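Side-chain contacts in beta-galactoside alpha-2,6-sialyltransferase (Photobacterium sp., PDB 2Z4T), which probably transfers sialic acid from CMP-sialic acid to galactosides such as lactose in alpha-2,6 linkage, using a GT-B fold that holds CMP in its cleft: residues 127-132 with 428-433; 235-240 with 451-456; 295-300 with 483-488. All coordinates share one frame; numbering follows the deposited sequence.

Contact 1: residues 127-132 with 428-433. With C5P (cytidine-5'-monophosphate), chain C.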
# COMPACT_ATOMS: atom_id res chain seq x y z
N PRO A 127 -4.20 -2.16 2.30
CA PRO A 127 -3.93 -1.16 1.26
C PRO A 127 -2.59 -0.45 1.48
O PRO A 127 -1.86 -0.18 0.51
CB PRO A 127 -5.08 -0.17 1.40
CG PRO A 127 -6.18 -0.96 2.10
CD PRO A 127 -5.45 -1.88 3.03
N THR A 128 -2.28 -0.18 2.75
CA THR A 128 -1.10 0.58 3.10
C THR A 128 0.17 -0.21 2.71
O THR A 128 1.17 0.36 2.26
CB THR A 128 -1.10 0.93 4.62
OG1 THR A 128 -2.05 1.98 4.87
CG2 THR A 128 0.27 1.40 5.09
N LEU A 129 0.11 -1.52 2.91
CA LEU A 129 1.20 -2.40 2.53
C LEU A 129 1.42 -2.34 1.02
O LEU A 129 2.55 -2.17 0.57
CB LEU A 129 0.90 -3.83 2.97
CG LEU A 129 1.96 -4.86 2.59
CD1 LEU A 129 3.25 -4.56 3.33
CD2 LEU A 129 1.43 -6.27 2.90
N GLN A 130 0.34 -2.45 0.25
CA GLN A 130 0.46 -2.41 -1.20
C GLN A 130 0.95 -1.04 -1.70
O GLN A 130 1.77 -0.97 -2.64
CB GLN A 130 -0.85 -2.78 -1.85
CG GLN A 130 -1.22 -4.23 -1.67
CD GLN A 130 -0.48 -5.19 -2.62
OE1 GLN A 130 -0.32 -6.38 -2.30
NE2 GLN A 130 -0.04 -4.71 -3.77
N GLN A 131 0.48 0.03 -1.07
CA GLN A 131 0.87 1.38 -1.45
C GLN A 131 2.35 1.58 -1.19
O GLN A 131 3.05 2.15 -2.03
CB GLN A 131 0.03 2.44 -0.72
CG GLN A 131 -1.48 2.40 -1.06
CD GLN A 131 -2.34 3.31 -0.19
OE1 GLN A 131 -1.94 3.68 0.93
NE2 GLN A 131 -3.52 3.71 -0.71
N LEU A 132 2.85 1.09 -0.05
CA LEU A 132 4.26 1.13 0.27
C LEU A 132 5.09 0.52 -0.84
O LEU A 132 6.11 1.08 -1.26
CB LEU A 132 4.57 0.34 1.53
CG LEU A 132 5.70 0.81 2.47
CD1 LEU A 132 6.35 -0.33 3.20
CD2 LEU A 132 6.76 1.70 1.82
N LYS A 428 2.72 -4.88 14.24
CA LYS A 428 2.62 -3.88 13.18
C LYS A 428 3.01 -4.41 11.80
O LYS A 428 2.71 -3.78 10.78
CB LYS A 428 3.41 -2.61 13.52
CG LYS A 428 4.96 -2.69 13.63
CD LYS A 428 5.46 -1.26 13.95
CE LYS A 428 6.89 -1.18 14.47
NZ LYS A 428 7.27 -2.12 15.59
N ILE A 429 3.67 -5.57 11.78
CA ILE A 429 4.18 -6.13 10.53
C ILE A 429 3.06 -6.92 9.85
O ILE A 429 2.60 -7.93 10.39
CB ILE A 429 5.39 -7.07 10.80
CG1 ILE A 429 6.50 -6.34 11.54
CG2 ILE A 429 5.91 -7.68 9.51
CD1 ILE A 429 7.50 -7.29 12.23
N SER A 430 2.60 -6.46 8.68
CA SER A 430 1.61 -7.26 7.93
C SER A 430 2.14 -8.68 7.73
O SER A 430 3.31 -8.87 7.38
CB SER A 430 1.27 -6.64 6.59
OG SER A 430 0.11 -5.83 6.75
N PHE A 431 1.29 -9.66 7.99
CA PHE A 431 1.75 -11.03 7.96
C PHE A 431 2.20 -11.42 6.56
O PHE A 431 3.07 -12.29 6.39
CB PHE A 431 0.64 -11.97 8.46
CG PHE A 431 1.08 -13.39 8.64
CD1 PHE A 431 2.01 -13.73 9.61
CD2 PHE A 431 0.56 -14.39 7.84
CE1 PHE A 431 2.43 -15.07 9.80
CE2 PHE A 431 0.94 -15.71 8.01
CZ PHE A 431 1.88 -16.06 8.98
N GLU A 432 1.62 -10.79 5.54
CA GLU A 432 2.05 -11.20 4.22
C GLU A 432 3.50 -10.83 3.88
O GLU A 432 4.10 -11.44 2.99
CB GLU A 432 1.01 -11.02 3.10
CG GLU A 432 0.04 -9.89 3.15
CD GLU A 432 -1.03 -9.95 4.21
OE1 GLU A 432 -2.07 -10.61 4.05
OE2 GLU A 432 -0.88 -9.22 5.18
N VAL A 433 4.13 -9.94 4.66
CA VAL A 433 5.54 -9.73 4.44
C VAL A 433 6.34 -10.97 4.83
O VAL A 433 7.39 -11.26 4.22
CB VAL A 433 6.12 -8.39 4.99
CG1 VAL A 433 5.05 -7.33 5.20
CG2 VAL A 433 6.99 -8.58 6.19
O3P C5P C . -7.59 -9.50 10.25
P C5P C . -7.87 -8.57 9.13
O1P C5P C . -8.24 -7.22 9.73
O2P C5P C . -8.79 -9.17 8.08
O5' C5P C . -6.50 -8.41 8.35
C5' C5P C . -6.27 -7.37 7.43
C4' C5P C . -4.75 -7.33 7.25
O4' C5P C . -4.13 -7.03 8.50
C3' C5P C . -4.15 -8.67 6.86
O3' C5P C . -4.10 -8.86 5.45
C2' C5P C . -2.75 -8.53 7.38
O2' C5P C . -2.00 -7.62 6.56
C1' C5P C . -2.91 -7.77 8.66
N1 C5P C . -2.95 -8.69 9.79
C2 C5P C . -1.73 -9.20 10.31
N3 C5P C . -1.73 -10.04 11.38
C4 C5P C . -2.90 -10.42 11.96
C5 C5P C . -4.13 -9.93 11.46
C6 C5P C . -4.13 -9.05 10.36
O2 C5P C . -0.64 -8.89 9.80
N4 C5P C . -2.86 -11.25 13.02
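The carboxylate of Glu432 turns its two oxygens to the ribose of cytidine-5'-monophosphate, while the stem behind it, CG, rests 3.9 Å from Leu129 CD2. OE1 accepts from O3' at 3.0 Å. OE2 faces O2' and accepts from it too, although the modelled distance is too short to be taken literally. Ser430 OG is the second neighbour of O2', 2.8 Å away. The other flat group is the cytosine: its carbonyl oxygen O2 receives the backbone N of Phe431 at 2.8 Å in a bent bond, 135° at the hydrogen. The Phe431 ring packs on Leu451 and Ile455 instead.

Across the contact everything is apolar, and Leu129 carries it alone from its side. With CG anti to the backbone N (chi1 179°), the leucine reaches over to 428-433 and its two methyls part: CD2 goes to Ser430 CB, at 3.7 Å, and to the Glu432 stem, while CD1 meets Val433 CG1 at 3.8 Å. Phe334 of helix 328-338 also packs on Leu129. One residue earlier, Thr128 belongs to a magnesium site, and its OG1 is hydrogen-bonded to Asp122.

The chemistry divides cleanly: a buried leucine backs the stems of Ser430 and Glu432, whose polar ends turn to the nucleotide. A carboxylate facing both ribose hydroxyls, with the O3' bond sound and the O2' one doubtful in length, is consistent with recognition of the diol. The backbone N-H of Phe431 holds the pyrimidine O2, which cytosine shares with uracil, so the contact is suited to a pyrimidine ribonucleotide and does not by itself choose cytosine.

Contact 2: residues 235-240 with 451-456. With C5P (cytidine-5'-monophosphate), chain C.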
# COMPACT_ATOMS: atom_id res chain seq x y z
N ALA A 235 -13.38 -6.88 4.47
CA ALA A 235 -14.47 -5.91 4.55
C ALA A 235 -15.19 -5.71 3.23
O ALA A 235 -16.43 -5.70 3.20
CB ALA A 235 -14.00 -4.57 5.09
N GLU A 236 -14.46 -5.57 2.12
CA GLU A 236 -15.22 -5.41 0.88
C GLU A 236 -15.95 -6.67 0.40
O GLU A 236 -17.02 -6.57 -0.25
CB GLU A 236 -14.52 -4.60 -0.23
CG GLU A 236 -13.06 -4.65 -0.33
CD GLU A 236 -12.36 -3.74 0.65
OE1 GLU A 236 -12.30 -2.52 0.44
OE2 GLU A 236 -11.82 -4.29 1.63
N TYR A 237 -15.44 -7.85 0.78
CA TYR A 237 -16.06 -9.13 0.44
C TYR A 237 -17.36 -9.40 1.21
O TYR A 237 -18.29 -9.99 0.66
CB TYR A 237 -15.03 -10.29 0.52
CG TYR A 237 -13.92 -10.01 -0.45
CD1 TYR A 237 -12.92 -9.09 -0.14
CD2 TYR A 237 -13.92 -10.59 -1.72
CE1 TYR A 237 -11.92 -8.77 -1.05
CE2 TYR A 237 -12.92 -10.27 -2.67
CZ TYR A 237 -11.94 -9.36 -2.32
OH TYR A 237 -10.95 -9.04 -3.23
N VAL A 238 -17.42 -8.95 2.47
CA VAL A 238 -18.64 -8.98 3.26
C VAL A 238 -19.68 -8.10 2.53
O VAL A 238 -20.82 -8.50 2.30
CB VAL A 238 -18.40 -8.47 4.72
CG1 VAL A 238 -19.73 -8.04 5.41
CG2 VAL A 238 -17.69 -9.51 5.55
N ASN A 239 -19.26 -6.89 2.17
CA ASN A 239 -20.13 -5.99 1.43
C ASN A 239 -20.59 -6.58 0.12
O ASN A 239 -21.77 -6.44 -0.23
CB ASN A 239 -19.44 -4.64 1.18
CG ASN A 239 -19.33 -3.83 2.44
OD1 ASN A 239 -20.08 -4.04 3.41
ND2 ASN A 239 -18.37 -2.90 2.47
N LEU A 240 -19.68 -7.21 -0.63
CA LEU A 240 -20.09 -7.80 -1.90
C LEU A 240 -21.03 -8.99 -1.68
O LEU A 240 -22.00 -9.15 -2.41
CB LEU A 240 -18.90 -8.18 -2.78
CG LEU A 240 -18.08 -7.03 -3.37
CD1 LEU A 240 -16.68 -7.50 -3.72
CD2 LEU A 240 -18.74 -6.44 -4.57
N LEU A 451 -5.71 -12.18 6.09
CA LEU A 451 -4.42 -12.79 5.80
C LEU A 451 -4.61 -14.21 5.22
O LEU A 451 -3.84 -14.63 4.36
CB LEU A 451 -3.50 -12.73 7.04
CG LEU A 451 -3.78 -13.67 8.22
CD1 LEU A 451 -3.15 -15.06 7.98
CD2 LEU A 451 -3.33 -13.07 9.57
N TYR A 452 -5.66 -14.90 5.66
CA TYR A 452 -6.01 -16.22 5.13
C TYR A 452 -6.59 -16.21 3.72
O TYR A 452 -6.77 -17.29 3.12
CB TYR A 452 -6.92 -17.00 6.09
CG TYR A 452 -6.20 -17.32 7.38
CD1 TYR A 452 -5.18 -18.29 7.42
CD2 TYR A 452 -6.49 -16.62 8.55
CE1 TYR A 452 -4.51 -18.57 8.59
CE2 TYR A 452 -5.81 -16.90 9.73
CZ TYR A 452 -4.82 -17.86 9.75
OH TYR A 452 -4.13 -18.13 10.93
N PHE A 453 -6.90 -15.03 3.18
CA PHE A 453 -7.32 -14.94 1.80
C PHE A 453 -6.11 -15.19 0.88
O PHE A 453 -6.30 -15.51 -0.31
CB PHE A 453 -7.96 -13.57 1.48
CG PHE A 453 -9.36 -13.37 2.05
CD1 PHE A 453 -10.37 -12.80 1.27
CD2 PHE A 453 -9.67 -13.72 3.37
CE1 PHE A 453 -11.66 -12.59 1.77
CE2 PHE A 453 -10.95 -13.53 3.90
CZ PHE A 453 -11.96 -12.95 3.08
N THR A 454 -4.90 -15.06 1.43
CA THR A 454 -3.67 -15.05 0.63
C THR A 454 -2.67 -16.16 0.96
O THR A 454 -2.08 -16.75 0.05
CB THR A 454 -2.97 -13.69 0.77
OG1 THR A 454 -3.88 -12.65 0.37
CG2 THR A 454 -1.71 -13.62 -0.07
N ILE A 455 -2.45 -16.43 2.24
CA ILE A 455 -1.50 -17.44 2.72
C ILE A 455 -1.84 -18.81 2.14
O ILE A 455 -3.00 -19.22 2.17
CB ILE A 455 -1.49 -17.51 4.30
CG1 ILE A 455 -0.97 -16.19 4.91
CG2 ILE A 455 -0.66 -18.64 4.83
CD1 ILE A 455 0.21 -15.49 4.17
N PRO A 456 -0.83 -19.52 1.59
CA PRO A 456 -0.99 -20.86 1.03
C PRO A 456 -1.66 -21.86 1.98
O PRO A 456 -1.29 -21.94 3.16
CB PRO A 456 0.45 -21.30 0.72
CG PRO A 456 1.16 -20.04 0.50
CD PRO A 456 0.57 -19.07 1.48
O3P C5P C . -7.59 -9.50 10.25
P C5P C . -7.87 -8.57 9.13
O1P C5P C . -8.24 -7.22 9.73
O2P C5P C . -8.79 -9.17 8.08
O5' C5P C . -6.50 -8.41 8.35
C5' C5P C . -6.27 -7.37 7.43
C4' C5P C . -4.75 -7.33 7.25
O4' C5P C . -4.13 -7.03 8.50
C3' C5P C . -4.15 -8.67 6.86
O3' C5P C . -4.10 -8.86 5.45
C2' C5P C . -2.75 -8.53 7.38
O2' C5P C . -2.00 -7.62 6.56
C1' C5P C . -2.91 -7.77 8.66
N1 C5P C . -2.95 -8.69 9.79
C2 C5P C . -1.73 -9.20 10.31
N3 C5P C . -1.73 -10.04 11.38
C4 C5P C . -2.90 -10.42 11.96
C5 C5P C . -4.13 -9.93 11.46
C6 C5P C . -4.13 -9.05 10.36
O2 C5P C . -0.64 -8.89 9.80
N4 C5P C . -2.86 -11.25 13.02
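Phe453 and Tyr237 form an edge-to-face aromatic pair between the two Rossmann-like halves of a GT-B fold. The tyrosine comes from helix 234-243 on one side, the phenylalanine from the loop joining parallel strands 443-447 and 460-465 on the other. Along that loop, Leu451 comes first and serves the nucleotide: its CD2 lies 3.6 Å from C4 of the cytosine. Its other methyl, CD1, sits 3.5 Å above the middle of the Tyr452 ring. The carbonyl oxygen of Leu451 takes two backbone bonds, from the N atoms of Thr454 and Ile455, and this closes a turn in the loop. The OH of Tyr452 is hydrogen-bonded to Thr360 OG1.

Phe453 follows and makes the contact. Its CG stands anti to the carbonyl carbon (chi1 -73°), a torsion matched by Tyr237, and the two side chains pass each other in opposite directions. The edge of Phe453 is turned to the face of Tyr237, with ring centroids 5.7 Å apart and planes inclined at 65°. Val485 and Met486 of helix 481-488 cover the phenylalanine further. Its carbonyl oxygen is bound by the guanidinium NH1 of Arg294. Thr454 then packs on Leu293 and Trp320, and Ile455 packs on Phe431.

Arg294 serves both partners, because its backbone N is hydrogen-bonded to Tyr237 OH, which also bonds to Asp231. These bonds tether the far end of the tyrosine ring; its turn is probably set by the packing around it, where Phe292 and Val485 join Phe453. The closest approach is at the ring root: Phe453 CE1 stands 4.1 Å from Tyr237 CG and 4.2 Å from CD1.

Contact 3: residues 295-300 with 483-488. With PO4 (phosphate ion), chain I.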
# COMPACT_ATOMS: atom_id res chain seq x y z
N LYS A 295 -9.68 -11.55 -6.62
CA LYS A 295 -10.41 -11.28 -7.85
C LYS A 295 -11.41 -12.37 -8.22
O LYS A 295 -12.48 -12.08 -8.76
CB LYS A 295 -9.42 -11.07 -9.00
CG LYS A 295 -10.07 -10.82 -10.34
CD LYS A 295 -9.01 -10.49 -11.37
CE LYS A 295 -9.45 -10.89 -12.77
NZ LYS A 295 -8.66 -10.15 -13.79
N ASP A 296 -11.07 -13.62 -7.92
CA ASP A 296 -11.89 -14.75 -8.33
C ASP A 296 -13.25 -14.77 -7.65
O ASP A 296 -14.15 -15.47 -8.08
CB ASP A 296 -11.14 -16.10 -8.17
CG ASP A 296 -10.58 -16.32 -6.76
OD1 ASP A 296 -10.32 -15.34 -6.03
OD2 ASP A 296 -10.37 -17.50 -6.40
N TYR A 297 -13.40 -13.99 -6.59
CA TYR A 297 -14.69 -13.88 -5.94
C TYR A 297 -15.78 -13.37 -6.90
O TYR A 297 -16.93 -13.82 -6.84
CB TYR A 297 -14.63 -13.00 -4.70
CG TYR A 297 -15.88 -13.11 -3.87
CD1 TYR A 297 -16.19 -14.31 -3.23
CD2 TYR A 297 -16.77 -12.04 -3.75
CE1 TYR A 297 -17.33 -14.44 -2.46
CE2 TYR A 297 -17.93 -12.15 -2.97
CZ TYR A 297 -18.20 -13.36 -2.33
OH TYR A 297 -19.34 -13.53 -1.58
N LEU A 298 -15.43 -12.44 -7.79
CA LEU A 298 -16.43 -11.94 -8.75
C LEU A 298 -16.85 -12.98 -9.82
O LEU A 298 -17.77 -12.73 -10.60
CB LEU A 298 -16.01 -10.62 -9.39
CG LEU A 298 -15.81 -9.44 -8.45
CD1 LEU A 298 -15.74 -8.12 -9.27
CD2 LEU A 298 -16.89 -9.38 -7.37
N THR A 299 -16.19 -14.14 -9.84
CA THR A 299 -16.47 -15.21 -10.80
C THR A 299 -17.08 -16.40 -10.07
O THR A 299 -18.07 -16.98 -10.53
CB THR A 299 -15.18 -15.64 -11.54
OG1 THR A 299 -14.77 -14.59 -12.42
CG2 THR A 299 -15.39 -16.96 -12.34
N LEU A 300 -16.46 -16.76 -8.95
CA LEU A 300 -17.00 -17.78 -8.04
C LEU A 300 -18.48 -17.55 -7.66
O LEU A 300 -19.23 -18.53 -7.54
CB LEU A 300 -16.14 -17.86 -6.78
CG LEU A 300 -14.76 -18.52 -6.97
CD1 LEU A 300 -13.85 -18.25 -5.78
CD2 LEU A 300 -14.88 -20.04 -7.22
N VAL A 483 -17.98 -15.85 7.04
CA VAL A 483 -17.91 -17.32 6.97
C VAL A 483 -18.23 -17.79 5.55
O VAL A 483 -17.48 -18.59 4.98
CB VAL A 483 -18.81 -18.02 7.98
CG1 VAL A 483 -18.71 -19.53 7.80
CG2 VAL A 483 -18.44 -17.64 9.39
N GLN A 484 -19.32 -17.27 4.99
CA GLN A 484 -19.74 -17.64 3.64
C GLN A 484 -18.77 -17.18 2.54
O GLN A 484 -18.57 -17.90 1.58
CB GLN A 484 -21.19 -17.16 3.36
CG GLN A 484 -22.29 -17.88 4.17
CD GLN A 484 -22.25 -19.41 4.01
OE1 GLN A 484 -22.20 -19.92 2.89
NE2 GLN A 484 -22.24 -20.13 5.12
N VAL A 485 -18.15 -16.00 2.69
CA VAL A 485 -17.04 -15.61 1.79
C VAL A 485 -16.06 -16.79 1.63
O VAL A 485 -15.56 -17.04 0.52
CB VAL A 485 -16.46 -14.26 2.10
CG1 VAL A 485 -15.30 -13.96 1.17
CG2 VAL A 485 -17.57 -13.21 1.94
N MET A 486 -15.64 -17.46 2.70
CA MET A 486 -14.25 -17.69 3.01
C MET A 486 -14.41 -19.20 2.62
O MET A 486 -13.51 -19.85 2.06
CB MET A 486 -13.87 -17.53 4.47
CG MET A 486 -13.19 -16.19 4.74
SD MET A 486 -12.15 -16.22 6.19
CE MET A 486 -13.19 -15.51 7.36
N ILE A 487 -15.63 -19.71 2.86
CA ILE A 487 -16.07 -20.97 2.29
C ILE A 487 -16.06 -20.91 0.76
O ILE A 487 -15.46 -21.76 0.12
CB ILE A 487 -17.48 -21.38 2.77
CG1 ILE A 487 -17.47 -21.78 4.25
CG2 ILE A 487 -18.02 -22.54 1.93
CD1 ILE A 487 -18.84 -21.79 4.88
N LYS A 488 -16.73 -19.91 0.17
CA LYS A 488 -16.79 -19.78 -1.29
C LYS A 488 -15.43 -19.71 -1.94
O LYS A 488 -15.24 -20.22 -3.04
CB LYS A 488 -17.57 -18.52 -1.70
CG LYS A 488 -18.78 -18.81 -2.52
CD LYS A 488 -18.42 -19.48 -3.82
CE LYS A 488 -19.68 -19.85 -4.61
NZ LYS A 488 -20.56 -20.82 -3.91
P PO4 I . -4.62 -9.56 -13.14
O1 PO4 I . -6.12 -9.60 -13.00
O2 PO4 I . -4.28 -8.84 -14.43
O3 PO4 I . -4.03 -8.81 -11.98
O4 PO4 I . -4.13 -11.00 -13.16
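Leu300, which packs against Lys488, is held in place by a bond from its backbone N to Asp296 O, 2.8 Å long; Thr299 N bonds to the same oxygen at 3.0 Å, so two N-H groups grip this oxygen. From there Leu300 CB meets Lys488 CD at 4.1 Å, and its CD1 reaches the backbone O of Lys488 at 3.6 Å. In return the lysine chain, bent at chi2 (-62°) and again at chi4, folds over the end of the short helix and brings CE within 3.2 Å of Leu300 O. Beyond this the lysine touches Glu301, a magnesium ligand together with Ser303.

Tyr297 makes the buried part of the contact. Its CG is anti to the backbone N (chi1 -168°), and the ring crosses both Val485 and Lys488 at roughly right angles. Lys488 CB lies at the ring edge, 4.2 Å from CE1. Val485 CG1 comes equally near to Tyr297 CE1, at 4.2 Å, whereas Val485 CG2 approaches the hydroxyl, 4.0 Å from OH. Well away from the interface, Lys295 NZ holds a phosphate ion, probably from the crystallisation liquor.

Tyr241 of helix 234-243 packs on both Tyr297 and Val485, so three helices converge here. Met486, whose CA-CB bond points away from 295-300, and Val483 rest on Phe465 of strand 460-465.

In the fold
From the N terminus, the chain leaves the immunoglobulin-like domain and lays down the first segments in order, 127-132, 235-240 and 295-300, all in the first Rossmann-like half. The second half then supplies 428-433, 451-456 and 483-488 in the same order. Contact 1 therefore closes a loop of 295 residues, contact 2 one of 210 and contact 3 one of 182; every pair crosses and none nests. All three join the two halves. Contacts 1 and 2 both touch the nucleotide and each other, Glu432 and Phe431 meeting Leu451. Contacts 2 and 3, centres about 8 Å apart, merge through Tyr237, Phe453, Val485 and Tyr297, whereas contacts 1 and 3 do not touch.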